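Local atomic coordinates of 1,3-alpha-isomaltosidase (Kribbella flavida DSM 17836, PDB entry 5X3I), a protein that hydrolyses the alpha-1,3-glucosidic linkages of the cyclic tetrasaccharide cyclobis-(1-6)-alpha-nigerosyl to yield isomaltose during its breakdown inside the cell. Residues G558-G563 with A645-T650; E292-W297 with H529-A534; D269-E274 with L285-R290. The protein carries 1 engineered substitution. All blocks are in the same frame, centred on the assembly; numbering follows the deposited sequence.

In the fold
Interactions 1 and 2 sit side by side, their centres about 9 Å apart, at neighbouring strands of the catalytic barrel: backbone hydrogen bonds between Phe-532 and both Tyr-561 and Gly-563 join strand 531-533 to strand 562-565. Both are apolar across their segments. Interaction 2 is the more buried, a leucine against an isoleucine, while interaction 1 is partly buried, where helix 622-650 packs beside the turn entering strand 562-565. Interaction 3, its centre about 16 Å from that of interaction 1 and about 22 Å from that of interaction 2, is partly buried but polar, a tyrosine-carboxylate bond between strand 267-274 and helix 277-288. The chain leaving that helix runs into the loop of interaction 2.

Interaction 1 (G558-G563 with A645-T650); sequences GIVYWG and ARTIAT
In the (beta/alpha)8 barrel of this family 31 glycoside hydrolase, the turn that carries the chain from helix 541-556 into strand 562-565 packs against the last turns of helix 622-650. A Schellman motif ends the first helix at Gly-558, and two residues later Val-560 and Thr-647 meet tip to tip, methyl against methyl: Val-560 CG2 lies 3.8 Å from Thr-647 CG2, and Val-560 CG1 is slightly farther from the same carbon. Thr-647 turns CG2 to the valine by setting it anti to the backbone N, which leaves OG1 (chi1 -73°) to bond with Arg-652 O. Beside this pair, Tyr-561 and Ile-648 cross at about a right angle, and Ile-648 CD1 reaches the phenol end of the ring, 3.7 Å from Tyr-561 OH and 4.4 Å from Tyr-561 CE1. Val-560 CG1 lies over the rim of one face of that ring, 3.9 Å above its plane. The hydroxyl itself is hydrogen-bonded to Leu-294 N, in the loop before the barrel's first strand. No hydrogen bond joins the two segments, so van der Waals contact holds them together while both hydroxyls spend their polarity elsewhere.

Interaction 2 (E292-W297 with H529-A534); sequences EELPGW and HGIFWA
Leu-294 pushes its side chain against Ile-531 and carries the largest share of the surface buried here; Ile-531 and Gly-530 supply most of the rest. One methyl of the leucine does the touching. Leu-294 CD1 lies 3.6 Å from Ile-531 CG1 and 4.1 Å from Ile-531 CD1, so it rests along the CG1-CD1 branch of the isoleucine as the two side chains cross obliquely. Leu-294 is extended at its second torsion (chi2 178°), which carries CD1 out to the end of the side chain and onto the isoleucine. On the other side, Ile-531 sets CG1 anti to the carbonyl carbon (chi1 -54°), turning the ethyl branch to the leucine.

Gly-530 contributes backbone: its carbonyl O lies 4.4 Å from Leu-294 CD1, a loose contact beside the tighter one. Its positive phi of 65° suits a residue without a side chain and turns the chain from His-529 into the strand.

No hydrogen bond crosses between 292-297 and 529-534, and the closest contact is hydrocarbon against hydrocarbon. A polar tie of the loop lies farther back along the chain, where Glu-292 OE1 forms a salt bridge with Arg-509 of helix 496-510. Ile-531 has its own backbone bonds to Thr-517 and Ser-519, which fix the strand that receives the leucine.

The loop linking helix 277-288 to strand 302-304 thus packs its leucine against the start of strand 531-533, the sixth of eight parallel strands in the TIM barrel typical of family 31 glycoside hydrolases.

Interaction 3 (D269-E274 with L285-R290); sequences DLAIYE and LDEVGR
The ring of Tyr-273 meets the carboxylate of Glu-287 at its edge, with OE2 in the ring plane and the two planes 54° apart. A second flat group, the guanidinium of Arg-290, has Leu-285 CB over one face and the carboxylate of Asp-286 in plane at its edge. Here helix 277-288 packs against strand 267-274 of a mixed beta-sheet, the strand and helix following one another in the chain. The tyrosine and glutamate side chains cross at about a right angle. Tyr-273 OH gives its hydrogen to Glu-287 OE2 at 2.7 Å, coming from well above the carboxylate plane. With CG anti to the backbone N (chi1 -178°) and the chain extended beyond it, the glutamate spans the gap to the sheet. Its other oxygen, OE1, forms a salt bridge with Arg-242, which is likely to favour the charged form of the acid. A phenylalanine in place of Tyr-273 would probably lose the phenol's bond to Glu-287 OE2, and with it the polar link between strand and helix in this contact. Just past the helix end, Arg-290 reaches back to Asp-286 in a salt bridge, with Arg-290 NH2 2.8 Å from Asp-286 OD1. Beside the tyrosine bond, Ala-271 CB touches Glu-287 OE2 at 3.7 Å.

Interaction 1 (G558-G563 with A645-T650)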
ATOM      1  N   GLY A 558       4.503  -6.374 -11.675  1.00 17.68           N
ATOM      2  CA  GLY A 558       4.506  -5.277 -12.623  1.00 16.56           C
ATOM      3  C   GLY A 558       4.587  -3.880 -12.023  1.00 15.11           C
ATOM      4  O   GLY A 558       4.375  -2.891 -12.730  1.00 13.80           O
ATOM      5  N   ILE A 559       4.926  -3.794 -10.739  1.00 15.83           N
ATOM      6  CA  ILE A 559       5.103  -2.498 -10.119  1.00 15.35           C
ATOM      7  C   ILE A 559       6.576  -2.150 -10.325  1.00 15.06           C
ATOM      8  O   ILE A 559       7.467  -2.728  -9.705  1.00 17.38           O
ATOM      9  CB  ILE A 559       4.758  -2.496  -8.618  1.00 15.04           C
ATOM     10  CG1 ILE A 559       3.290  -2.878  -8.371  1.00 13.42           C
ATOM     11  CG2 ILE A 559       5.099  -1.131  -7.985  1.00 16.15           C
ATOM     12  CD1 ILE A 559       2.272  -1.941  -8.943  1.00 13.98           C
ATOM     13  N   VAL A 560       6.801  -1.176 -11.191  1.00 14.52           N
ATOM     14  CA  VAL A 560       8.143  -0.855 -11.676  1.00 16.19           C
ATOM     15  C   VAL A 560       8.843   0.129 -10.746  1.00 17.62           C
ATOM     16  O   VAL A 560       9.931  -0.143 -10.243  1.00 14.71           O
ATOM     17  CB  VAL A 560       8.123  -0.306 -13.104  1.00 14.40           C
ATOM     18  CG1 VAL A 560       9.535   0.061 -13.549  1.00 13.72           C
ATOM     19  CG2 VAL A 560       7.543  -1.352 -14.053  1.00 15.71           C
ATOM     20  N   TYR A 561       8.251   1.300 -10.565  1.00 14.57           N
ATOM     21  CA  TYR A 561       8.908   2.287  -9.754  1.00 12.23           C
ATOM     22  C   TYR A 561       8.473   2.144  -8.304  1.00 11.91           C
ATOM     23  O   TYR A 561       7.423   2.623  -7.886  1.00 13.79           O
ATOM     24  CB  TYR A 561       8.555   3.681 -10.268  1.00 12.22           C
ATOM     25  CG  TYR A 561       8.864   3.912 -11.731  1.00 15.34           C
ATOM     26  CD1 TYR A 561       7.939   3.592 -12.722  1.00 12.78           C
ATOM     27  CD2 TYR A 561      10.075   4.468 -12.117  1.00 11.33           C
ATOM     28  CE1 TYR A 561       8.221   3.809 -14.042  1.00 13.20           C
ATOM     29  CE2 TYR A 561      10.366   4.686 -13.428  1.00 12.86           C
ATOM     30  CZ  TYR A 561       9.443   4.363 -14.392  1.00 10.35           C
ATOM     31  OH  TYR A 561       9.749   4.598 -15.697  1.00 11.32           O
ATOM     32  N   TRP A 562       9.385   1.615  -7.517  1.00 14.22           N
ATOM     33  CA  TRP A 562       9.102   1.231  -6.152  1.00 12.86           C
ATOM     34  C   TRP A 562      10.265   1.604  -5.263  1.00 11.51           C
ATOM     35  O   TRP A 562      11.424   1.489  -5.650  1.00 13.88           O
ATOM     36  CB  TRP A 562       8.816  -0.273  -6.056  1.00 14.24           C
ATOM     37  CG  TRP A 562       8.686  -0.771  -4.648  1.00 10.53           C
ATOM     38  CD1 TRP A 562       7.533  -0.987  -3.959  1.00 13.10           C
ATOM     39  CD2 TRP A 562       9.752  -1.091  -3.755  1.00 10.93           C
ATOM     40  NE1 TRP A 562       7.813  -1.441  -2.693  1.00 14.29           N
ATOM     41  CE2 TRP A 562       9.171  -1.508  -2.543  1.00 13.07           C
ATOM     42  CE3 TRP A 562      11.142  -1.087  -3.870  1.00 12.98           C
ATOM     43  CZ2 TRP A 562       9.930  -1.902  -1.452  1.00 12.68           C
ATOM     44  CZ3 TRP A 562      11.895  -1.483  -2.781  1.00 11.85           C
ATOM     45  CH2 TRP A 562      11.283  -1.880  -1.590  1.00 13.62           C
ATOM     46  N   GLY A 563       9.938   2.004  -4.047  1.00 12.83           N
ATOM     47  CA  GLY A 563      10.916   2.379  -3.048  1.00 10.01           C
ATOM     48  C   GLY A 563      10.343   2.162  -1.657  1.00 13.62           C
ATOM     49  O   GLY A 563       9.256   1.605  -1.511  1.00 11.75           O
ATOM     50  N   ALA A 645      13.162   1.607 -19.174  1.00 16.58           N
ATOM     51  CA  ALA A 645      12.556   1.560 -20.481  1.00 15.08           C
ATOM     52  C   ALA A 645      12.469   0.109 -20.987  1.00 16.26           C
ATOM     53  O   ALA A 645      11.487  -0.267 -21.604  1.00 17.29           O
ATOM     54  CB  ALA A 645      13.330   2.428 -21.460  1.00 16.88           C
ATOM     55  N   ARG A 646      13.495  -0.691 -20.732  1.00 16.32           N
ATOM     56  CA  ARG A 646      13.481  -2.094 -21.160  1.00 18.52           C
ATOM     57  C   ARG A 646      12.414  -2.885 -20.384  1.00 19.10           C
ATOM     58  O   ARG A 646      11.675  -3.683 -20.956  1.00 19.21           O
ATOM     59  CB  ARG A 646      14.862  -2.729 -20.984  1.00 18.72           C
ATOM     60  CG  ARG A 646      15.898  -2.227 -21.991  1.00 19.51           C
ATOM     61  CD  ARG A 646      17.193  -3.030 -21.956  1.00 22.69           C
ATOM     62  NE  ARG A 646      16.947  -4.468 -21.992  1.00 30.17           N
ATOM     63  CZ  ARG A 646      16.769  -5.186 -23.100  1.00 34.39           C
ATOM     64  NH1 ARG A 646      16.811  -4.608 -24.293  1.00 31.92           N
ATOM     65  NH2 ARG A 646      16.541  -6.494 -23.012  1.00 33.84           N
ATOM     66  N   THR A 647      12.335  -2.624 -19.086  1.00 16.90           N
ATOM     67  CA  THR A 647      11.333  -3.247 -18.240  1.00 17.73           C
ATOM     68  C   THR A 647       9.932  -2.960 -18.749  1.00 18.06           C
ATOM     69  O   THR A 647       9.090  -3.845 -18.798  1.00 18.43           O
ATOM     70  CB  THR A 647      11.476  -2.788 -16.790  1.00 15.00           C
ATOM     71  OG1 THR A 647      12.631  -3.407 -16.225  1.00 14.14           O
ATOM     72  CG2 THR A 647      10.236  -3.169 -15.957  1.00 15.89           C
ATOM     73  N   ILE A 648       9.696  -1.733 -19.175  1.00 16.93           N
ATOM     74  CA  ILE A 648       8.381  -1.364 -19.660  1.00 14.86           C
ATOM     75  C   ILE A 648       8.113  -1.989 -21.031  1.00 22.04           C
ATOM     76  O   ILE A 648       6.978  -2.354 -21.348  1.00 22.68           O
ATOM     77  CB  ILE A 648       8.237   0.156 -19.709  1.00 16.50           C
ATOM     78  CG1 ILE A 648       7.983   0.678 -18.289  1.00 19.13           C
ATOM     79  CG2 ILE A 648       7.117   0.586 -20.651  1.00 17.47           C
ATOM     80  CD1 ILE A 648       8.265   2.156 -18.111  1.00 16.64           C
ATOM     81  N   ALA A 649       9.163  -2.125 -21.831  1.00 17.83           N
ATOM     82  CA  ALA A 649       9.030  -2.728 -23.149  1.00 18.27           C
ATOM     83  C   ALA A 649       8.924  -4.250 -23.105  1.00 18.77           C
ATOM     84  O   ALA A 649       8.113  -4.816 -23.806  1.00 22.99           O
ATOM     85  CB  ALA A 649      10.208  -2.313 -24.050  1.00 17.33           C
ATOM     86  N   THR A 650       9.802  -4.906 -22.354  1.00 21.39           N
ATOM     87  CA  THR A 650       9.816  -6.363 -22.286  1.00 18.57           C
ATOM     88  C   THR A 650       9.070  -7.017 -21.117  1.00 20.33           C
ATOM     89  O   THR A 650       8.923  -8.233 -21.103  1.00 21.42           O
ATOM     90  CB  THR A 650      11.252  -6.883 -22.230  1.00 20.16           C
ATOM     91  OG1 THR A 650      11.787  -6.666 -20.923  1.00 20.73           O
ATOM     92  CG2 THR A 650      12.120  -6.192 -23.286  1.00 20.89           C
TER

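Interaction 2 (E292-W297 with H529-A534)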
ATOM      1  N   GLU A 292       4.173   3.418 -17.578  1.00 19.13           N
ATOM      2  CA  GLU A 292       4.682   4.228 -18.668  1.00 15.62           C
ATOM      3  C   GLU A 292       5.981   4.836 -18.172  1.00 17.38           C
ATOM      4  O   GLU A 292       6.197   4.935 -16.960  1.00 17.94           O
ATOM      5  CB  GLU A 292       3.684   5.304 -19.097  1.00 18.01           C
ATOM      6  CG  GLU A 292       3.374   6.364 -18.053  1.00 18.26           C
ATOM      7  CD  GLU A 292       2.360   7.403 -18.548  1.00 17.47           C
ATOM      8  OE1 GLU A 292       1.150   7.249 -18.288  1.00 21.04           O
ATOM      9  OE2 GLU A 292       2.777   8.385 -19.192  1.00 20.87           O
ATOM     10  N   GLU A 293       6.866   5.189 -19.101  1.00 15.27           N
ATOM     11  CA  GLU A 293       8.167   5.712 -18.730  1.00 16.04           C
ATOM     12  C   GLU A 293       7.989   7.035 -18.009  1.00 14.16           C
ATOM     13  O   GLU A 293       7.329   7.931 -18.505  1.00 15.79           O
ATOM     14  CB  GLU A 293       9.062   5.901 -19.965  1.00 14.66           C
ATOM     15  CG  GLU A 293       9.423   4.619 -20.671  1.00 14.51           C
ATOM     16  CD  GLU A 293      10.189   4.850 -21.960  1.00 17.59           C
ATOM     17  OE1 GLU A 293      10.666   5.977 -22.197  1.00 24.08           O
ATOM     18  OE2 GLU A 293      10.309   3.900 -22.748  1.00 22.39           O
ATOM     19  N   LEU A 294       8.536   7.109 -16.808  1.00 14.33           N
ATOM     20  CA  LEU A 294       8.599   8.342 -16.051  1.00 14.03           C
ATOM     21  C   LEU A 294       9.934   9.075 -16.319  1.00 15.11           C
ATOM     22  O   LEU A 294      10.900   8.457 -16.757  1.00 14.22           O
ATOM     23  CB  LEU A 294       8.399   8.042 -14.564  1.00 13.20           C
ATOM     24  CG  LEU A 294       7.068   7.342 -14.228  1.00 11.60           C
ATOM     25  CD1 LEU A 294       7.006   7.044 -12.742  1.00 13.01           C
ATOM     26  CD2 LEU A 294       5.890   8.188 -14.656  1.00 13.17           C
ATOM     27  N   PRO A 295       9.987  10.391 -16.052  1.00 13.67           N
ATOM     28  CA  PRO A 295      11.249  11.113 -16.268  1.00 14.76           C
ATOM     29  C   PRO A 295      12.393  10.561 -15.441  1.00 11.99           C
ATOM     30  O   PRO A 295      12.201  10.072 -14.322  1.00 13.25           O
ATOM     31  CB  PRO A 295      10.925  12.551 -15.832  1.00 14.31           C
ATOM     32  CG  PRO A 295       9.457  12.657 -15.911  1.00 15.13           C
ATOM     33  CD  PRO A 295       8.927  11.282 -15.567  1.00 11.24           C
ATOM     34  N   GLY A 296      13.586  10.669 -16.000  1.00 13.36           N
ATOM     35  CA  GLY A 296      14.795  10.191 -15.359  1.00 12.90           C
ATOM     36  C   GLY A 296      15.038  10.728 -13.965  1.00 12.88           C
ATOM     37  O   GLY A 296      15.656  10.047 -13.159  1.00 13.61           O
ATOM     38  N   TRP A 297      14.545  11.931 -13.669  1.00 14.83           N
ATOM     39  CA  TRP A 297      14.823  12.534 -12.362  1.00 12.16           C
ATOM     40  C   TRP A 297      14.239  11.753 -11.179  1.00 13.42           C
ATOM     41  O   TRP A 297      14.703  11.933 -10.059  1.00 11.09           O
ATOM     42  CB  TRP A 297      14.339  13.997 -12.291  1.00 15.57           C
ATOM     43  CG  TRP A 297      12.851  14.249 -12.440  1.00 12.66           C
ATOM     44  CD1 TRP A 297      12.206  14.699 -13.555  1.00 12.15           C
ATOM     45  CD2 TRP A 297      11.838  14.114 -11.425  1.00 11.68           C
ATOM     46  NE1 TRP A 297      10.861  14.840 -13.307  1.00 14.13           N
ATOM     47  CE2 TRP A 297      10.610  14.488 -12.006  1.00 11.15           C
ATOM     48  CE3 TRP A 297      11.853  13.720 -10.088  1.00 11.64           C
ATOM     49  CZ2 TRP A 297       9.415  14.463 -11.302  1.00 12.81           C
ATOM     50  CZ3 TRP A 297      10.660  13.709  -9.387  1.00 14.65           C
ATOM     51  CH2 TRP A 297       9.462  14.074  -9.993  1.00 12.99           C
ATOM     52  N   HIS A 529      -0.112   3.592 -12.846  1.00 13.60           N
ATOM     53  CA  HIS A 529      -0.126   4.916 -12.238  1.00 14.78           C
ATOM     54  C   HIS A 529       0.959   5.235 -11.216  1.00 13.08           C
ATOM     55  O   HIS A 529       0.791   5.004 -10.025  1.00 13.15           O
ATOM     56  CB  HIS A 529      -1.497   5.093 -11.570  1.00 13.41           C
ATOM     57  CG  HIS A 529      -2.642   4.735 -12.466  1.00 12.31           C
ATOM     58  ND1 HIS A 529      -3.026   5.523 -13.525  1.00 11.99           N
ATOM     59  CD2 HIS A 529      -3.472   3.663 -12.470  1.00 14.46           C
ATOM     60  CE1 HIS A 529      -4.049   4.961 -14.142  1.00 13.36           C
ATOM     61  NE2 HIS A 529      -4.342   3.833 -13.521  1.00 14.30           N
ATOM     62  N   GLY A 530       1.949   5.998 -11.653  1.00 16.05           N
ATOM     63  CA  GLY A 530       2.951   6.533 -10.759  1.00 12.59           C
ATOM     64  C   GLY A 530       3.893   5.592 -10.044  1.00 13.65           C
ATOM     65  O   GLY A 530       4.234   4.514 -10.515  1.00 14.94           O
ATOM     66  N   ILE A 531       4.322   6.050  -8.879  1.00 12.64           N
ATOM     67  CA  ILE A 531       5.366   5.432  -8.097  1.00 11.36           C
ATOM     68  C   ILE A 531       4.757   4.931  -6.788  1.00 13.27           C
ATOM     69  O   ILE A 531       3.757   5.471  -6.316  1.00 12.44           O
ATOM     70  CB  ILE A 531       6.499   6.442  -7.819  1.00 12.92           C
ATOM     71  CG1 ILE A 531       7.000   7.047  -9.140  1.00 13.78           C
ATOM     72  CG2 ILE A 531       7.636   5.814  -7.070  1.00 14.39           C
ATOM     73  CD1 ILE A 531       8.056   8.083  -8.967  1.00 13.54           C
ATOM     74  N   PHE A 532       5.369   3.906  -6.210  1.00 14.23           N
ATOM     75  CA  PHE A 532       4.862   3.285  -5.000  1.00 14.71           C
ATOM     76  C   PHE A 532       5.970   3.147  -3.973  1.00 12.43           C
ATOM     77  O   PHE A 532       7.128   2.938  -4.320  1.00 14.11           O
ATOM     78  CB  PHE A 532       4.213   1.933  -5.338  1.00 14.51           C
ATOM     79  CG  PHE A 532       3.024   2.081  -6.241  1.00 13.22           C
ATOM     80  CD1 PHE A 532       3.188   2.160  -7.614  1.00  9.93           C
ATOM     81  CD2 PHE A 532       1.759   2.245  -5.717  1.00 14.68           C
ATOM     82  CE1 PHE A 532       2.122   2.364  -8.435  1.00 11.70           C
ATOM     83  CE2 PHE A 532       0.680   2.447  -6.551  1.00 14.00           C
ATOM     84  CZ  PHE A 532       0.874   2.503  -7.919  1.00 13.84           C
ATOM     85  N   TRP A 533       5.617   3.312  -2.708  1.00 13.22           N
ATOM     86  CA  TRP A 533       6.559   3.034  -1.645  1.00 14.04           C
ATOM     87  C   TRP A 533       5.921   2.094  -0.619  1.00 13.77           C
ATOM     88  O   TRP A 533       4.699   2.029  -0.497  1.00 14.13           O
ATOM     89  CB  TRP A 533       7.068   4.333  -0.990  1.00 12.63           C
ATOM     90  CG  TRP A 533       6.345   4.795   0.235  1.00 12.02           C
ATOM     91  CD1 TRP A 533       6.727   4.602   1.535  1.00 11.21           C
ATOM     92  CD2 TRP A 533       5.137   5.565   0.287  1.00 11.34           C
ATOM     93  NE1 TRP A 533       5.832   5.186   2.386  1.00 11.99           N
ATOM     94  CE2 TRP A 533       4.848   5.793   1.648  1.00 11.55           C
ATOM     95  CE3 TRP A 533       4.274   6.090  -0.685  1.00 12.35           C
ATOM     96  CZ2 TRP A 533       3.720   6.506   2.065  1.00 12.80           C
ATOM     97  CZ3 TRP A 533       3.158   6.799  -0.271  1.00 12.64           C
ATOM     98  CH2 TRP A 533       2.885   6.990   1.098  1.00 12.83           C
ATOM     99  N   ALA A 534       6.768   1.391   0.119  1.00 12.82           N
ATOM    100  CA  ALA A 534       6.357   0.250   0.936  1.00 14.86           C
ATOM    101  C   ALA A 534       5.552   0.613   2.183  1.00 13.91           C
ATOM    102  O   ALA A 534       5.125  -0.273   2.898  1.00 14.36           O
ATOM    103  CB  ALA A 534       7.567  -0.559   1.332  1.00 14.82           C
TER

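Interaction 3 (D269-E274 with L285-R290)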
ATOM      1  N   ASP A 269     -14.214 -15.751 -13.038  1.00 24.70           N
ATOM      2  CA  ASP A 269     -13.432 -15.710 -14.264  1.00 22.84           C
ATOM      3  C   ASP A 269     -11.954 -15.752 -13.925  1.00 22.96           C
ATOM      4  O   ASP A 269     -11.433 -14.863 -13.254  1.00 22.36           O
ATOM      5  CB  ASP A 269     -13.756 -14.463 -15.086  1.00 24.94           C
ATOM      6  CG  ASP A 269     -15.132 -14.516 -15.717  1.00 34.48           C
ATOM      7  OD1 ASP A 269     -16.028 -13.781 -15.250  1.00 37.91           O
ATOM      8  OD2 ASP A 269     -15.320 -15.290 -16.683  1.00 35.11           O
ATOM      9  N   LEU A 270     -11.282 -16.789 -14.399  1.00 23.48           N
ATOM     10  CA  LEU A 270      -9.892 -17.021 -14.057  1.00 21.98           C
ATOM     11  C   LEU A 270      -9.027 -16.994 -15.307  1.00 28.19           C
ATOM     12  O   LEU A 270      -9.270 -17.747 -16.248  1.00 30.48           O
ATOM     13  CB  LEU A 270      -9.745 -18.353 -13.328  1.00 24.68           C
ATOM     14  CG  LEU A 270      -8.337 -18.798 -12.937  1.00 26.13           C
ATOM     15  CD1 LEU A 270      -7.816 -17.970 -11.784  1.00 24.04           C
ATOM     16  CD2 LEU A 270      -8.292 -20.287 -12.612  1.00 24.33           C
ATOM     17  N   ALA A 271      -8.032 -16.110 -15.327  1.00 25.37           N
ATOM     18  CA  ALA A 271      -7.114 -16.038 -16.456  1.00 19.92           C
ATOM     19  C   ALA A 271      -5.882 -16.873 -16.165  1.00 21.02           C
ATOM     20  O   ALA A 271      -5.342 -16.835 -15.066  1.00 24.99           O
ATOM     21  CB  ALA A 271      -6.727 -14.584 -16.763  1.00 21.55           C
ATOM     22  N   ILE A 272      -5.461 -17.652 -17.151  1.00 22.87           N
ATOM     23  CA  ILE A 272      -4.245 -18.440 -17.050  1.00 21.51           C
ATOM     24  C   ILE A 272      -3.224 -17.925 -18.055  1.00 21.85           C
ATOM     25  O   ILE A 272      -3.551 -17.735 -19.216  1.00 25.77           O
ATOM     26  CB  ILE A 272      -4.510 -19.931 -17.314  1.00 26.92           C
ATOM     27  CG1 ILE A 272      -5.522 -20.475 -16.306  1.00 24.48           C
ATOM     28  CG2 ILE A 272      -3.216 -20.726 -17.234  1.00 26.27           C
ATOM     29  CD1 ILE A 272      -5.040 -20.425 -14.886  1.00 25.74           C
ATOM     30  N   TYR A 273      -1.996 -17.688 -17.609  1.00 23.61           N
ATOM     31  CA  TYR A 273      -0.950 -17.220 -18.518  1.00 24.60           C
ATOM     32  C   TYR A 273       0.160 -18.249 -18.576  1.00 23.77           C
ATOM     33  O   TYR A 273       0.572 -18.768 -17.548  1.00 26.45           O
ATOM     34  CB  TYR A 273      -0.387 -15.862 -18.077  1.00 21.41           C
ATOM     35  CG  TYR A 273      -1.434 -14.850 -17.681  1.00 17.29           C
ATOM     36  CD1 TYR A 273      -2.237 -14.249 -18.629  1.00 17.82           C
ATOM     37  CD2 TYR A 273      -1.608 -14.491 -16.360  1.00 18.73           C
ATOM     38  CE1 TYR A 273      -3.188 -13.316 -18.269  1.00 17.94           C
ATOM     39  CE2 TYR A 273      -2.556 -13.561 -15.992  1.00 17.51           C
ATOM     40  CZ  TYR A 273      -3.342 -12.981 -16.950  1.00 17.75           C
ATOM     41  OH  TYR A 273      -4.293 -12.066 -16.586  1.00 19.68           O
ATOM     42  N   GLU A 274       0.657 -18.531 -19.775  1.00 26.14           N
ATOM     43  CA  GLU A 274       1.690 -19.550 -19.929  1.00 29.08           C
ATOM     44  C   GLU A 274       2.970 -18.982 -20.530  1.00 27.52           C
ATOM     45  O   GLU A 274       2.917 -18.132 -21.407  1.00 26.78           O
ATOM     46  CB  GLU A 274       1.167 -20.694 -20.796  1.00 29.63           C
ATOM     47  CG  GLU A 274      -0.244 -21.123 -20.431  1.00 31.72           C
ATOM     48  CD  GLU A 274      -0.398 -22.620 -20.346  1.00 41.85           C
ATOM     49  OE1 GLU A 274      -1.105 -23.097 -19.433  1.00 41.39           O
ATOM     50  OE2 GLU A 274       0.182 -23.323 -21.199  1.00 57.08           O
ATOM     51  N   LEU A 285      -0.124  -7.988 -17.569  1.00 18.40           N
ATOM     52  CA  LEU A 285      -0.078  -6.532 -17.737  1.00 15.84           C
ATOM     53  C   LEU A 285      -0.799  -6.081 -19.009  1.00 17.11           C
ATOM     54  O   LEU A 285      -1.418  -5.024 -19.023  1.00 19.35           O
ATOM     55  CB  LEU A 285       1.372  -6.033 -17.727  1.00 15.27           C
ATOM     56  CG  LEU A 285       2.191  -6.325 -16.459  1.00 17.50           C
ATOM     57  CD1 LEU A 285       3.514  -5.552 -16.441  1.00 16.20           C
ATOM     58  CD2 LEU A 285       1.390  -6.064 -15.192  1.00 15.64           C
ATOM     59  N   ASP A 286      -0.740  -6.888 -20.069  1.00 20.70           N
ATOM     60  CA  ASP A 286      -1.538  -6.624 -21.268  1.00 18.25           C
ATOM     61  C   ASP A 286      -3.011  -6.507 -20.912  1.00 18.59           C
ATOM     62  O   ASP A 286      -3.752  -5.736 -21.513  1.00 19.35           O
ATOM     63  CB  ASP A 286      -1.368  -7.725 -22.319  1.00 20.63           C
ATOM     64  CG  ASP A 286      -0.161  -7.505 -23.210  1.00 25.17           C
ATOM     65  OD1 ASP A 286       0.491  -6.452 -23.072  1.00 22.47           O
ATOM     66  OD2 ASP A 286       0.136  -8.393 -24.041  1.00 26.41           O
ATOM     67  N   GLU A 287      -3.434  -7.322 -19.957  1.00 19.25           N
ATOM     68  CA  GLU A 287      -4.809  -7.303 -19.497  1.00 17.67           C
ATOM     69  C   GLU A 287      -5.126  -6.164 -18.519  1.00 17.10           C
ATOM     70  O   GLU A 287      -6.130  -5.491 -18.668  1.00 19.01           O
ATOM     71  CB  GLU A 287      -5.129  -8.656 -18.845  1.00 17.87           C
ATOM     72  CG  GLU A 287      -6.547  -8.824 -18.353  1.00 19.66           C
ATOM     73  CD  GLU A 287      -6.782 -10.191 -17.696  1.00 22.08           C
ATOM     74  OE1 GLU A 287      -7.503 -10.226 -16.681  1.00 23.26           O
ATOM     75  OE2 GLU A 287      -6.236 -11.209 -18.186  1.00 23.30           O
ATOM     76  N   VAL A 288      -4.313  -6.000 -17.483  1.00 18.60           N
ATOM     77  CA  VAL A 288      -4.666  -5.035 -16.435  1.00 16.85           C
ATOM     78  C   VAL A 288      -3.955  -3.669 -16.457  1.00 18.01           C
ATOM     79  O   VAL A 288      -4.304  -2.776 -15.692  1.00 20.80           O
ATOM     80  CB  VAL A 288      -4.474  -5.668 -15.065  1.00 15.70           C
ATOM     81  CG1 VAL A 288      -5.198  -7.023 -15.037  1.00 15.33           C
ATOM     82  CG2 VAL A 288      -3.002  -5.844 -14.750  1.00 15.60           C
ATOM     83  N   GLY A 289      -3.011  -3.485 -17.365  1.00 20.87           N
ATOM     84  CA  GLY A 289      -2.223  -2.268 -17.380  1.00 16.89           C
ATOM     85  C   GLY A 289      -0.766  -2.391 -16.984  1.00 17.22           C
ATOM     86  O   GLY A 289      -0.341  -3.357 -16.344  1.00 13.66           O
ATOM     87  N   ARG A 290      -0.007  -1.366 -17.376  1.00 16.58           N
ATOM     88  CA  ARG A 290       1.446  -1.395 -17.383  1.00 15.48           C
ATOM     89  C   ARG A 290       2.016   0.020 -17.143  1.00 15.35           C
ATOM     90  O   ARG A 290       1.378   1.010 -17.469  1.00 15.02           O
ATOM     91  CB  ARG A 290       1.931  -1.959 -18.725  1.00 17.52           C
ATOM     92  CG  ARG A 290       3.422  -2.040 -18.930  1.00 16.36           C
ATOM     93  CD  ARG A 290       3.747  -2.494 -20.354  1.00 18.01           C
ATOM     94  NE  ARG A 290       3.612  -3.939 -20.529  1.00 19.84           N
ATOM     95  CZ  ARG A 290       2.628  -4.526 -21.203  1.00 18.33           C
ATOM     96  NH1 ARG A 290       1.674  -3.806 -21.775  1.00 18.02           N
ATOM     97  NH2 ARG A 290       2.603  -5.842 -21.308  1.00 21.49           N
TER